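Local coordinates for protein transcription termination factor FttA (Pyrococcus horikoshii, PDB 3AF6) that probably terminates transcription by cutting nascent RNA, acting as a two-zinc ribonuclease of the metallo-beta-lactamase superfamily active on single-stranded RNA, at residues A[186-191]-A[206-211]; A[435-440]-A[460-465]; A[599-604]-A[632-637]; A[231-236]-A[262-267]. All coordinates share one frame; numbering follows the deposited sequence.

Contact 1 (A[186-191]-A[206-211]); sequences SRWIRI and LVQTDE
R190 and Q208 face each other as an antiparallel hydrogen-bonded pair: R190 N gives to Q208 O at 2.8 Å, and Q208 N gives back to R190 O at 2.7 Å. Their side chains leave the sheet on the same face. There R190 NH1 reaches Q208 OE1 in a weak bond, bent to 118° at the hydrogen, with the guanidinium and amide planes 65° apart. Beside them W188 lies across the chain with one ring face against the backbone of T209 and D210; its CZ2 is 3.5 Å from D210 CA, while Q208 CB meets the ring edge. A chi1 of 47°, with CG between the backbone N and carbonyl carbon, folds the indole over that turn. Past the strand ends, R187 N bonds to D210 OD2 at 3.0 Å from above the carboxylate plane, and Y184 holds the other oxygen, OD1. The opposite face carries I191 CG2 against V207 CG2 at 4.0 Å, with V207 packed on L353. T209 OG1 closes an ST turn onto E211 N and also meets S212 N and D334. Flanked by strands 647-649 and 213-216, this is the N-terminal beta hairpin of the metallo-beta-lactamase fold.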
loop_
_atom_site.group_PDB
_atom_site.type_symbol
_atom_site.label_atom_id
_atom_site.label_comp_id
_atom_site.label_asym_id
_atom_site.label_seq_id
_atom_site.Cartn_x
_atom_site.Cartn_y
_atom_site.Cartn_z
ATOM N N SER A 186 0.699 25.399 -15.264
ATOM C CA SER A 186 -0.427 24.874 -16.030
ATOM C C SER A 186 -1.515 25.885 -16.415
ATOM O O SER A 186 -1.845 26.795 -15.643
ATOM C CB SER A 186 -1.075 23.731 -15.243
ATOM O OG SER A 186 -0.103 22.851 -14.701
ATOM N N ARG A 187 -2.079 25.704 -17.608
ATOM C CA ARG A 187 -3.150 26.567 -18.098
ATOM C C ARG A 187 -4.487 26.132 -17.501
ATOM O O ARG A 187 -5.410 26.939 -17.360
ATOM C CB ARG A 187 -3.237 26.510 -19.623
ATOM C CG ARG A 187 -2.121 27.242 -20.353
ATOM C CD ARG A 187 -2.327 27.168 -21.868
ATOM N NE ARG A 187 -2.001 28.433 -22.527
ATOM C CZ ARG A 187 -1.039 28.590 -23.435
ATOM N NH1 ARG A 187 -0.286 27.559 -23.811
ATOM N NH2 ARG A 187 -0.828 29.788 -23.968
ATOM N N TRP A 188 -4.597 24.847 -17.172
ATOM C CA TRP A 188 -5.821 24.321 -16.572
ATOM C C TRP A 188 -5.567 23.005 -15.841
ATOM O O TRP A 188 -4.519 22.385 -16.002
ATOM C CB TRP A 188 -6.943 24.148 -17.623
ATOM C CG TRP A 188 -6.545 23.471 -18.913
ATOM C CD1 TRP A 188 -6.226 24.084 -20.099
ATOM C CD2 TRP A 188 -6.448 22.063 -19.155
ATOM N NE1 TRP A 188 -5.944 23.144 -21.062
ATOM C CE2 TRP A 188 -6.073 21.896 -20.513
ATOM C CE3 TRP A 188 -6.642 20.924 -18.362
ATOM C CZ2 TRP A 188 -5.887 20.630 -21.092
ATOM C CZ3 TRP A 188 -6.455 19.663 -18.936
ATOM C CH2 TRP A 188 -6.084 19.527 -20.289
ATOM N N ILE A 189 -6.534 22.587 -15.035
ATOM C CA ILE A 189 -6.416 21.362 -14.255
ATOM C C ILE A 189 -7.806 20.752 -14.113
ATOM O O ILE A 189 -8.738 21.448 -13.735
ATOM C CB ILE A 189 -5.872 21.676 -12.830
ATOM C CG1 ILE A 189 -4.522 22.391 -12.921
ATOM C CG2 ILE A 189 -5.746 20.389 -12.021
ATOM C CD1 ILE A 189 -4.140 23.113 -11.653
ATOM N N ARG A 190 -7.951 19.464 -14.412
ATOM C CA ARG A 190 -9.262 18.811 -14.295
ATOM C C ARG A 190 -9.105 17.414 -13.698
ATOM O O ARG A 190 -8.069 16.768 -13.885
ATOM C CB ARG A 190 -9.920 18.638 -15.674
ATOM C CG ARG A 190 -9.575 19.671 -16.716
ATOM C CD ARG A 190 -9.576 19.038 -18.116
ATOM N NE ARG A 190 -10.913 18.789 -18.635
ATOM C CZ ARG A 190 -11.187 17.984 -19.658
ATOM N NH1 ARG A 190 -10.218 17.326 -20.289
ATOM N NH2 ARG A 190 -12.444 17.848 -20.055
ATOM N N ILE A 191 -10.113 16.941 -12.981
ATOM C CA ILE A 191 -10.024 15.589 -12.453
ATOM C C ILE A 191 -11.245 14.805 -12.912
ATOM O O ILE A 191 -12.388 15.276 -12.822
ATOM C CB ILE A 191 -9.908 15.537 -10.900
ATOM C CG1 ILE A 191 -11.109 16.203 -10.240
ATOM C CG2 ILE A 191 -8.614 16.187 -10.457
ATOM C CD1 ILE A 191 -11.086 16.096 -8.702
ATOM N N LEU A 206 -8.340 10.274 -12.643
ATOM C CA LEU A 206 -7.422 10.816 -13.622
ATOM C C LEU A 206 -7.266 12.306 -13.432
ATOM O O LEU A 206 -8.252 13.041 -13.473
ATOM C CB LEU A 206 -7.940 10.533 -15.033
ATOM C CG LEU A 206 -7.088 11.039 -16.200
ATOM C CD1 LEU A 206 -5.719 10.341 -16.203
ATOM C CD2 LEU A 206 -7.826 10.752 -17.499
ATOM N N VAL A 207 -6.029 12.748 -13.218
ATOM C CA VAL A 207 -5.754 14.176 -13.041
ATOM C C VAL A 207 -5.172 14.702 -14.338
ATOM O O VAL A 207 -4.232 14.119 -14.869
ATOM C CB VAL A 207 -4.738 14.447 -11.894
ATOM C CG1 VAL A 207 -4.476 15.932 -11.786
ATOM C CG2 VAL A 207 -5.279 13.912 -10.576
ATOM N N GLN A 208 -5.732 15.800 -14.842
ATOM C CA GLN A 208 -5.270 16.386 -16.098
ATOM C C GLN A 208 -4.859 17.846 -16.015
ATOM O O GLN A 208 -5.424 18.631 -15.236
ATOM C CB GLN A 208 -6.369 16.342 -17.168
ATOM C CG GLN A 208 -7.155 15.064 -17.302
ATOM C CD GLN A 208 -8.376 15.262 -18.179
ATOM O OE1 GLN A 208 -8.280 15.775 -19.286
ATOM N NE2 GLN A 208 -9.533 14.855 -17.682
ATOM N N THR A 209 -3.887 18.195 -16.859
ATOM C CA THR A 209 -3.422 19.569 -17.043
ATOM C C THR A 209 -3.069 19.583 -18.533
ATOM O O THR A 209 -3.026 18.530 -19.165
ATOM C CB THR A 209 -2.153 19.917 -16.241
ATOM O OG1 THR A 209 -1.031 19.222 -16.798
ATOM C CG2 THR A 209 -2.329 19.569 -14.769
ATOM N N ASP A 210 -2.836 20.756 -19.103
ATOM C CA ASP A 210 -2.464 20.826 -20.508
ATOM C C ASP A 210 -1.069 20.240 -20.728
ATOM O O ASP A 210 -0.622 20.080 -21.862
ATOM C CB ASP A 210 -2.488 22.274 -21.009
ATOM C CG ASP A 210 -1.638 23.218 -20.157
ATOM O OD1 ASP A 210 -1.058 24.163 -20.733
ATOM O OD2 ASP A 210 -1.559 23.042 -18.923
ATOM N N GLU A 211 -0.387 19.897 -19.643
ATOM C CA GLU A 211 0.956 19.363 -19.773
ATOM C C GLU A 211 1.116 17.935 -19.302
ATOM O O GLU A 211 2.027 17.243 -19.745
ATOM C CB GLU A 211 1.945 20.246 -19.002
ATOM C CG GLU A 211 3.421 19.863 -19.157
ATOM C CD GLU A 211 3.879 19.833 -20.617
ATOM O OE1 GLU A 211 3.290 20.569 -21.440
ATOM O OE2 GLU A 211 4.833 19.086 -20.939
#

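Contact 2 (A[435-440]-A[460-465]); sequences RAQEVM and GMIWEA
I462 packs against A436 and M440 where two helices of the beta-CASP domain meet beside its parallel sheet. Along 460-465, G460 follows strand 456-459 and M461 takes the N-cap position, so I462 opens helix 462-471. Its CG2, anti to the backbone N (CG1 lies beside that N, chi1 -70°), carries most of the meeting: A436 CB sits 3.9 Å away and M440 SD 4.2 Å, the methionine and isoleucine chains sliding past each other in opposite directions. I462 CD1 brushes the same A436 methyl from further out. The CB atoms of W463 and E464 point away from helix 435-447, and E464 OE2 is bonded to S150 and T152. One turn on from M461, A465 brings its methyl back toward helix 435-447, where the end of the Q437 side chain comes alongside. Q437 also lies about 8 Å, side chain to side chain, from the zinc ligand H258. The first turn of the helix is made by A465 N bonding to M461 O at 2.9 Å.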
loop_
_atom_site.group_PDB
_atom_site.type_symbol
_atom_site.label_atom_id
_atom_site.label_comp_id
_atom_site.label_asym_id
_atom_site.label_seq_id
_atom_site.Cartn_x
_atom_site.Cartn_y
_atom_site.Cartn_z
ATOM N N ARG A 435 -7.656 -5.355 8.535
ATOM C CA ARG A 435 -8.317 -5.851 9.733
ATOM C C ARG A 435 -7.626 -7.045 10.395
ATOM O O ARG A 435 -7.583 -7.133 11.626
ATOM C CB ARG A 435 -9.777 -6.231 9.438
ATOM C CG ARG A 435 -10.692 -5.103 8.921
ATOM C CD ARG A 435 -10.412 -3.746 9.568
ATOM N NE ARG A 435 -9.323 -3.037 8.892
ATOM C CZ ARG A 435 -8.397 -2.307 9.511
ATOM N NH1 ARG A 435 -8.412 -2.182 10.834
ATOM N NH2 ARG A 435 -7.452 -1.700 8.805
ATOM N N ALA A 436 -7.092 -7.961 9.590
ATOM C CA ALA A 436 -6.438 -9.146 10.132
ATOM C C ALA A 436 -5.436 -8.805 11.237
ATOM O O ALA A 436 -5.586 -9.255 12.370
ATOM C CB ALA A 436 -5.743 -9.925 9.016
ATOM N N GLN A 437 -4.424 -8.008 10.909
ATOM C CA GLN A 437 -3.415 -7.638 11.885
ATOM C C GLN A 437 -3.976 -6.837 13.064
ATOM O O GLN A 437 -3.492 -6.960 14.197
ATOM C CB GLN A 437 -2.292 -6.843 11.217
ATOM C CG GLN A 437 -1.359 -7.677 10.366
ATOM C CD GLN A 437 -1.957 -8.055 9.011
ATOM O OE1 GLN A 437 -1.491 -9.002 8.369
ATOM N NE2 GLN A 437 -2.981 -7.306 8.561
ATOM N N GLU A 438 -4.992 -6.018 12.798
ATOM C CA GLU A 438 -5.590 -5.213 13.853
ATOM C C GLU A 438 -6.287 -6.094 14.872
ATOM O O GLU A 438 -6.125 -5.913 16.082
ATOM C CB GLU A 438 -6.600 -4.230 13.276
ATOM C CG GLU A 438 -7.205 -3.303 14.320
ATOM C CD GLU A 438 -6.223 -2.263 14.831
ATOM O OE1 GLU A 438 -5.114 -2.151 14.279
ATOM O OE2 GLU A 438 -6.568 -1.538 15.784
ATOM N N VAL A 439 -7.086 -7.031 14.379
ATOM C CA VAL A 439 -7.795 -7.943 15.261
ATOM C C VAL A 439 -6.767 -8.844 15.935
ATOM O O VAL A 439 -6.950 -9.272 17.082
ATOM C CB VAL A 439 -8.810 -8.797 14.486
ATOM C CG1 VAL A 439 -9.381 -9.892 15.383
ATOM C CG2 VAL A 439 -9.922 -7.906 13.963
ATOM N N MET A 440 -5.675 -9.127 15.235
ATOM C CA MET A 440 -4.635 -9.958 15.831
ATOM C C MET A 440 -4.139 -9.266 17.088
ATOM O O MET A 440 -4.148 -9.860 18.159
ATOM C CB MET A 440 -3.472 -10.182 14.858
ATOM C CG MET A 440 -3.602 -11.468 14.047
ATOM S SD MET A 440 -2.652 -11.391 12.531
ATOM C CE MET A 440 -0.995 -11.882 13.101
ATOM N N GLY A 460 -4.751 -17.873 4.612
ATOM C CA GLY A 460 -4.932 -17.037 3.442
ATOM C C GLY A 460 -3.913 -15.955 3.175
ATOM O O GLY A 460 -4.270 -14.875 2.701
ATOM N N MET A 461 -2.647 -16.239 3.447
ATOM C CA MET A 461 -1.589 -15.258 3.233
ATOM C C MET A 461 -1.605 -14.139 4.279
ATOM O O MET A 461 -0.928 -13.132 4.135
ATOM C CB MET A 461 -1.678 -14.679 1.818
ATOM C CG MET A 461 -1.366 -15.694 0.727
ATOM S SD MET A 461 0.317 -16.366 0.864
ATOM C CE MET A 461 0.023 -17.958 1.767
ATOM N N ILE A 462 -2.385 -14.331 5.334
ATOM C CA ILE A 462 -2.452 -13.379 6.434
ATOM C C ILE A 462 -1.098 -13.376 7.135
ATOM O O ILE A 462 -0.611 -12.331 7.561
ATOM C CB ILE A 462 -3.500 -13.790 7.482
ATOM C CG1 ILE A 462 -4.906 -13.633 6.914
ATOM C CG2 ILE A 462 -3.306 -12.977 8.750
ATOM C CD1 ILE A 462 -5.999 -13.940 7.924
ATOM N N TRP A 463 -0.494 -14.554 7.258
ATOM C CA TRP A 463 0.800 -14.659 7.910
ATOM C C TRP A 463 1.875 -14.019 7.051
ATOM O O TRP A 463 2.739 -13.299 7.554
ATOM C CB TRP A 463 1.150 -16.119 8.179
ATOM C CG TRP A 463 2.429 -16.282 8.956
ATOM C CD1 TRP A 463 3.617 -16.773 8.492
ATOM C CD2 TRP A 463 2.646 -15.937 10.333
ATOM N NE1 TRP A 463 4.558 -16.757 9.494
ATOM C CE2 TRP A 463 3.990 -16.250 10.633
ATOM C CE3 TRP A 463 1.836 -15.392 11.339
ATOM C CZ2 TRP A 463 4.543 -16.041 11.898
ATOM C CZ3 TRP A 463 2.386 -15.184 12.595
ATOM C CH2 TRP A 463 3.729 -15.510 12.864
ATOM N N GLU A 464 1.819 -14.276 5.752
ATOM C CA GLU A 464 2.783 -13.698 4.825
ATOM C C GLU A 464 2.695 -12.181 4.966
ATOM O O GLU A 464 3.715 -11.497 5.063
ATOM C CB GLU A 464 2.454 -14.149 3.398
ATOM C CG GLU A 464 3.429 -13.722 2.310
ATOM C CD GLU A 464 4.841 -13.506 2.813
ATOM O OE1 GLU A 464 5.282 -14.249 3.725
ATOM O OE2 GLU A 464 5.518 -12.593 2.280
ATOM N N ALA A 465 1.469 -11.660 5.022
ATOM C CA ALA A 465 1.255 -10.222 5.161
ATOM C C ALA A 465 1.809 -9.717 6.488
ATOM O O ALA A 465 2.394 -8.628 6.562
ATOM C CB ALA A 465 -0.228 -9.899 5.065
#

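Contact 3 (A[599-604]-A[632-637]); sequences ELMNYV and HRKFGI
V604, M601 and F635 make the tightly packed part of this helix-to-helix contact. V604 CG1, anti to the backbone N (chi1 -178°), stands 3.7 Å from F635 CD2 and meets the ring obliquely; the same methyl also touches I637 CD1 at 4.0 Å. The rim of the ring approaches the backbone too, F635 CZ lying 3.6 Å from M601 O. M601, buried, bends at chi2 and chi3 to carry CE across to F635 CE2 at 3.9 Å. V604 also packs on I631, M391 and I614, so this side continues into the layer between helices 597-606 and 621-635 and the sheet. The solvent side belongs to the exposed K634 and the partly exposed F635. The lysine runs fully extended, its CD 3.7 Å from M601 CE and its CG standing over the centre of its neighbour's ring. Beyond F635 the helix ends at G636, with positive phi. Between these segments everything that meets is carbon, apart from one backbone oxygen, implying adhesion by dispersion and water exclusion while the exposed lysine probably keeps its charge in solvent.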
loop_
_atom_site.group_PDB
_atom_site.type_symbol
_atom_site.label_atom_id
_atom_site.label_comp_id
_atom_site.label_asym_id
_atom_site.label_seq_id
_atom_site.Cartn_x
_atom_site.Cartn_y
_atom_site.Cartn_z
ATOM N N GLU A 599 -15.727 10.915 12.477
ATOM C CA GLU A 599 -14.326 11.103 12.130
ATOM C C GLU A 599 -14.157 11.874 10.835
ATOM O O GLU A 599 -13.272 12.727 10.728
ATOM C CB GLU A 599 -13.608 9.757 11.979
ATOM C CG GLU A 599 -13.534 8.925 13.219
ATOM C CD GLU A 599 -12.720 7.668 12.998
ATOM O OE1 GLU A 599 -11.523 7.786 12.630
ATOM O OE2 GLU A 599 -13.276 6.564 13.193
ATOM N N LEU A 600 -14.984 11.558 9.840
ATOM C CA LEU A 600 -14.881 12.241 8.562
ATOM C C LEU A 600 -15.179 13.725 8.748
ATOM O O LEU A 600 -14.424 14.574 8.287
ATOM C CB LEU A 600 -15.838 11.621 7.532
ATOM C CG LEU A 600 -15.604 10.161 7.090
ATOM C CD1 LEU A 600 -16.809 9.703 6.284
ATOM C CD2 LEU A 600 -14.322 10.012 6.272
ATOM N N MET A 601 -16.267 14.043 9.439
ATOM C CA MET A 601 -16.606 15.439 9.651
ATOM C C MET A 601 -15.477 16.106 10.414
ATOM O O MET A 601 -15.038 17.208 10.066
ATOM C CB MET A 601 -17.915 15.570 10.430
ATOM C CG MET A 601 -19.173 15.154 9.658
ATOM S SD MET A 601 -19.618 16.199 8.214
ATOM C CE MET A 601 -20.386 17.613 9.004
ATOM N N ASN A 602 -14.985 15.424 11.439
ATOM C CA ASN A 602 -13.910 15.973 12.255
ATOM C C ASN A 602 -12.626 16.176 11.460
ATOM O O ASN A 602 -11.823 17.045 11.784
ATOM C CB ASN A 602 -13.644 15.067 13.459
ATOM C CG ASN A 602 -12.527 15.586 14.341
ATOM O OD1 ASN A 602 -11.614 14.846 14.700
ATOM N ND2 ASN A 602 -12.592 16.862 14.695
ATOM N N TYR A 603 -12.424 15.378 10.417
ATOM C CA TYR A 603 -11.225 15.530 9.600
ATOM C C TYR A 603 -11.322 16.834 8.823
ATOM O O TYR A 603 -10.314 17.503 8.578
ATOM C CB TYR A 603 -11.071 14.371 8.603
ATOM C CG TYR A 603 -9.783 14.452 7.808
ATOM C CD1 TYR A 603 -8.560 14.092 8.386
ATOM C CD2 TYR A 603 -9.769 14.996 6.525
ATOM C CE1 TYR A 603 -7.350 14.282 7.706
ATOM C CE2 TYR A 603 -8.575 15.194 5.842
ATOM C CZ TYR A 603 -7.370 14.835 6.439
ATOM O OH TYR A 603 -6.187 15.039 5.769
ATOM N N VAL A 604 -12.539 17.189 8.426
ATOM C CA VAL A 604 -12.744 18.413 7.669
ATOM C C VAL A 604 -12.467 19.582 8.597
ATOM O O VAL A 604 -11.724 20.503 8.249
ATOM C CB VAL A 604 -14.188 18.505 7.120
ATOM C CG1 VAL A 604 -14.350 19.768 6.284
ATOM C CG2 VAL A 604 -14.499 17.271 6.275
ATOM N N HIS A 632 -20.983 20.968 3.636
ATOM C CA HIS A 632 -21.350 22.305 3.196
ATOM C C HIS A 632 -22.209 23.045 4.217
ATOM O O HIS A 632 -21.964 24.207 4.539
ATOM C CB HIS A 632 -22.129 22.243 1.886
ATOM C CG HIS A 632 -22.589 23.584 1.413
ATOM N ND1 HIS A 632 -21.720 24.532 0.914
ATOM C CD2 HIS A 632 -23.815 24.156 1.408
ATOM C CE1 HIS A 632 -22.393 25.629 0.623
ATOM N NE2 HIS A 632 -23.667 25.427 0.913
ATOM N N ARG A 633 -23.229 22.358 4.705
ATOM C CA ARG A 633 -24.151 22.929 5.662
ATOM C C ARG A 633 -23.484 23.296 6.985
ATOM O O ARG A 633 -23.814 24.317 7.582
ATOM C CB ARG A 633 -25.294 21.943 5.890
ATOM C CG ARG A 633 -26.504 22.497 6.605
ATOM C CD ARG A 633 -27.724 21.680 6.214
ATOM N NE ARG A 633 -27.439 20.252 6.315
ATOM C CZ ARG A 633 -28.047 19.313 5.596
ATOM N NH1 ARG A 633 -28.983 19.653 4.717
ATOM N NH2 ARG A 633 -27.710 18.035 5.750
ATOM N N LYS A 634 -22.532 22.482 7.434
ATOM C CA LYS A 634 -21.865 22.749 8.703
ATOM C C LYS A 634 -20.616 23.604 8.623
ATOM O O LYS A 634 -20.271 24.277 9.593
ATOM C CB LYS A 634 -21.508 21.442 9.409
ATOM C CG LYS A 634 -20.825 21.655 10.752
ATOM C CD LYS A 634 -20.650 20.352 11.477
ATOM C CE LYS A 634 -20.042 20.543 12.844
ATOM N NZ LYS A 634 -19.920 19.215 13.511
ATOM N N PHE A 635 -19.937 23.596 7.482
ATOM C CA PHE A 635 -18.714 24.378 7.357
ATOM C C PHE A 635 -18.818 25.462 6.301
ATOM O O PHE A 635 -17.997 26.385 6.257
ATOM C CB PHE A 635 -17.540 23.457 7.026
ATOM C CG PHE A 635 -17.318 22.366 8.035
ATOM C CD1 PHE A 635 -16.878 22.664 9.316
ATOM C CD2 PHE A 635 -17.556 21.033 7.704
ATOM C CE1 PHE A 635 -16.676 21.651 10.256
ATOM C CE2 PHE A 635 -17.355 20.014 8.644
ATOM C CZ PHE A 635 -16.915 20.328 9.919
ATOM N N GLY A 636 -19.826 25.353 5.444
ATOM C CA GLY A 636 -19.987 26.337 4.394
ATOM C C GLY A 636 -18.945 26.177 3.302
ATOM O O GLY A 636 -18.725 27.098 2.519
ATOM N N ILE A 637 -18.299 25.016 3.245
ATOM C CA ILE A 637 -17.293 24.754 2.224
ATOM C C ILE A 637 -17.961 24.200 0.949
ATOM O O ILE A 637 -18.888 23.384 1.034
ATOM C CB ILE A 637 -16.257 23.727 2.746
ATOM C CG1 ILE A 637 -15.528 24.304 3.960
ATOM C CG2 ILE A 637 -15.264 23.361 1.649
ATOM C CD1 ILE A 637 -14.542 23.345 4.614
#

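Contact 4 (A[231-236]-A[262-267])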
loop_
_atom_site.group_PDB
_atom_site.type_symbol
_atom_site.label_atom_id
_atom_site.label_comp_id
_atom_site.label_asym_id
_atom_site.label_seq_id
_atom_site.Cartn_x
_atom_site.Cartn_y
_atom_site.Cartn_z
ATOM N N ALA A 231 -17.026 -3.950 -12.912
ATOM C CA ALA A 231 -15.823 -4.335 -12.184
ATOM C C ALA A 231 -14.558 -3.559 -12.497
ATOM O O ALA A 231 -13.634 -3.526 -11.676
ATOM C CB ALA A 231 -15.549 -5.822 -12.398
ATOM N N PHE A 232 -14.490 -2.954 -13.678
ATOM C CA PHE A 232 -13.291 -2.218 -14.055
ATOM C C PHE A 232 -13.483 -0.730 -14.171
ATOM O O PHE A 232 -14.595 -0.244 -14.356
ATOM C CB PHE A 232 -12.753 -2.664 -15.421
ATOM C CG PHE A 232 -12.553 -4.136 -15.568
ATOM C CD1 PHE A 232 -12.404 -4.958 -14.456
ATOM C CD2 PHE A 232 -12.468 -4.697 -16.843
ATOM C CE1 PHE A 232 -12.174 -6.307 -14.605
ATOM C CE2 PHE A 232 -12.235 -6.049 -17.010
ATOM C CZ PHE A 232 -12.088 -6.862 -15.888
ATOM N N PRO A 233 -12.384 0.019 -14.059
ATOM C CA PRO A 233 -12.429 1.475 -14.185
ATOM C C PRO A 233 -12.855 1.707 -15.643
ATOM O O PRO A 233 -12.648 0.847 -16.497
ATOM C CB PRO A 233 -10.978 1.881 -13.953
ATOM C CG PRO A 233 -10.527 0.886 -12.962
ATOM C CD PRO A 233 -11.099 -0.417 -13.491
ATOM N N HIS A 234 -13.444 2.857 -15.930
ATOM C CA HIS A 234 -13.890 3.144 -17.285
ATOM C C HIS A 234 -12.811 3.287 -18.342
ATOM O O HIS A 234 -12.290 4.378 -18.564
ATOM C CB HIS A 234 -14.754 4.393 -17.294
ATOM C CG HIS A 234 -16.166 4.135 -16.905
ATOM N ND1 HIS A 234 -17.086 3.590 -17.774
ATOM C CD2 HIS A 234 -16.814 4.308 -15.730
ATOM C CE1 HIS A 234 -18.240 3.440 -17.152
ATOM N NE2 HIS A 234 -18.100 3.869 -15.910
ATOM N N PHE A 235 -12.497 2.176 -19.000
ATOM C CA PHE A 235 -11.519 2.162 -20.086
ATOM C C PHE A 235 -12.192 2.816 -21.277
ATOM O O PHE A 235 -11.530 3.235 -22.229
ATOM C CB PHE A 235 -11.157 0.727 -20.474
ATOM C CG PHE A 235 -10.063 0.129 -19.651
ATOM C CD1 PHE A 235 -8.732 0.391 -19.950
ATOM C CD2 PHE A 235 -10.356 -0.732 -18.601
ATOM C CE1 PHE A 235 -7.705 -0.206 -19.216
ATOM C CE2 PHE A 235 -9.331 -1.331 -17.863
ATOM C CZ PHE A 235 -8.009 -1.068 -18.174
ATOM N N ASP A 236 -13.520 2.887 -21.212
ATOM C CA ASP A 236 -14.295 3.474 -22.289
ATOM C C ASP A 236 -14.447 4.994 -22.198
ATOM O O ASP A 236 -15.367 5.561 -22.777
ATOM C CB ASP A 236 -15.674 2.791 -22.391
ATOM C CG ASP A 236 -16.524 2.985 -21.149
ATOM O OD1 ASP A 236 -15.967 3.403 -20.111
ATOM O OD2 ASP A 236 -17.747 2.700 -21.206
ATOM N N CYS A 262 -5.531 -0.882 -6.275
ATOM C CA CYS A 262 -4.394 -1.227 -7.124
ATOM C C CYS A 262 -4.633 -2.544 -7.885
ATOM O O CYS A 262 -3.761 -3.014 -8.617
ATOM C CB CYS A 262 -3.143 -1.366 -6.268
ATOM S SG CYS A 262 -3.263 -2.819 -5.222
ATOM N N GLY A 263 -5.812 -3.126 -7.707
ATOM C CA GLY A 263 -6.133 -4.390 -8.344
ATOM C C GLY A 263 -6.024 -4.537 -9.855
ATOM O O GLY A 263 -5.661 -5.608 -10.341
ATOM N N MET A 264 -6.359 -3.491 -10.603
ATOM C CA MET A 264 -6.278 -3.550 -12.061
ATOM C C MET A 264 -4.929 -3.092 -12.598
ATOM O O MET A 264 -4.664 -3.192 -13.797
ATOM C CB MET A 264 -7.376 -2.689 -12.697
ATOM C CG MET A 264 -8.748 -3.332 -12.707
ATOM S SD MET A 264 -8.778 -4.789 -13.759
ATOM C CE MET A 264 -8.549 -4.027 -15.354
ATOM N N LEU A 265 -4.074 -2.594 -11.717
ATOM C CA LEU A 265 -2.774 -2.099 -12.138
ATOM C C LEU A 265 -1.983 -3.057 -13.041
ATOM O O LEU A 265 -1.507 -2.660 -14.100
ATOM C CB LEU A 265 -1.960 -1.705 -10.908
ATOM C CG LEU A 265 -0.602 -1.022 -11.094
ATOM C CD1 LEU A 265 -0.679 0.148 -12.077
ATOM C CD2 LEU A 265 -0.151 -0.537 -9.734
ATOM N N PRO A 266 -1.841 -4.336 -12.650
ATOM C CA PRO A 266 -1.077 -5.221 -13.536
ATOM C C PRO A 266 -1.766 -5.525 -14.881
ATOM O O PRO A 266 -1.103 -5.825 -15.878
ATOM C CB PRO A 266 -0.832 -6.451 -12.665
ATOM C CG PRO A 266 -1.974 -6.443 -11.734
ATOM C CD PRO A 266 -2.173 -5.009 -11.385
ATOM N N TYR A 267 -3.089 -5.419 -14.909
ATOM C CA TYR A 267 -3.858 -5.642 -16.131
ATOM C C TYR A 267 -3.307 -4.741 -17.230
ATOM O O TYR A 267 -3.289 -5.096 -18.412
ATOM C CB TYR A 267 -5.316 -5.268 -15.893
ATOM C CG TYR A 267 -6.249 -5.569 -17.042
ATOM C CD1 TYR A 267 -6.843 -6.826 -17.167
ATOM C CD2 TYR A 267 -6.588 -4.584 -17.970
ATOM C CE1 TYR A 267 -7.756 -7.095 -18.175
ATOM C CE2 TYR A 267 -7.503 -4.842 -18.985
ATOM C CZ TYR A 267 -8.083 -6.100 -19.076
ATOM O OH TYR A 267 -8.992 -6.378 -20.069
#
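M264 packs against F232, P233 and F235, with Y267 of its own segment alongside, and its side chain can be followed outward atom by atom. CB points toward the 231-236 loop. CG, beside the backbone N (chi1 -78°), meets the proline ring at P233 CD, 3.8 Å away. The chain then bends at chi2, bringing SD over the face of the F232 ring: it lies 4.1 Å from the centroid and 3.7 Å from F232 CD1, a Met-aromatic contact. A further bend at chi3 turns CE back over the same ring as a CH-pi contact, 13° off the ring normal. That methyl also sits at the edge of F235, in its plane, 3.8 Å from F235 CE2, and over one face of Y267 toward the rim. One methyl is therefore shared by three aromatic rings turned in different directions. The rings form a cluster of their own, F235 CZ approaching Y267 CD2 at 3.8 Å with the planes at 52°; Y267 in turn meets Y271 edge-to-face. M264 follows closely on the zinc ligands D260 and H261. The contact is sulfur-aromatic, CH-pi, ring-to-ring and apolar, implying that the two loops meet, close in sequence to these ligands, by shape and polarisability rather than directional bonds.

From the N terminus, contact 1 closes first, a hairpin with 14 residues between its segments where the KH region runs into the metallo-beta-lactamase fold. Contact 4 follows, its 25-residue loop joining the segment after helix 228-231 to the one just beyond the zinc ligands D260 and H261. Contact 2 closes within the beta-CASP domain, across strand 456-459, and contact 3 joins two helices of the C-terminal metallo-beta-lactamase part around strand 613-617. All four loops run in series; none nests or crosses. Contacts 1 and 2 lie on opposite sides of the chain's centre, their own centres 39 Å apart, whereas contacts 1 and 4 come within about 8 Å at their nearest atoms.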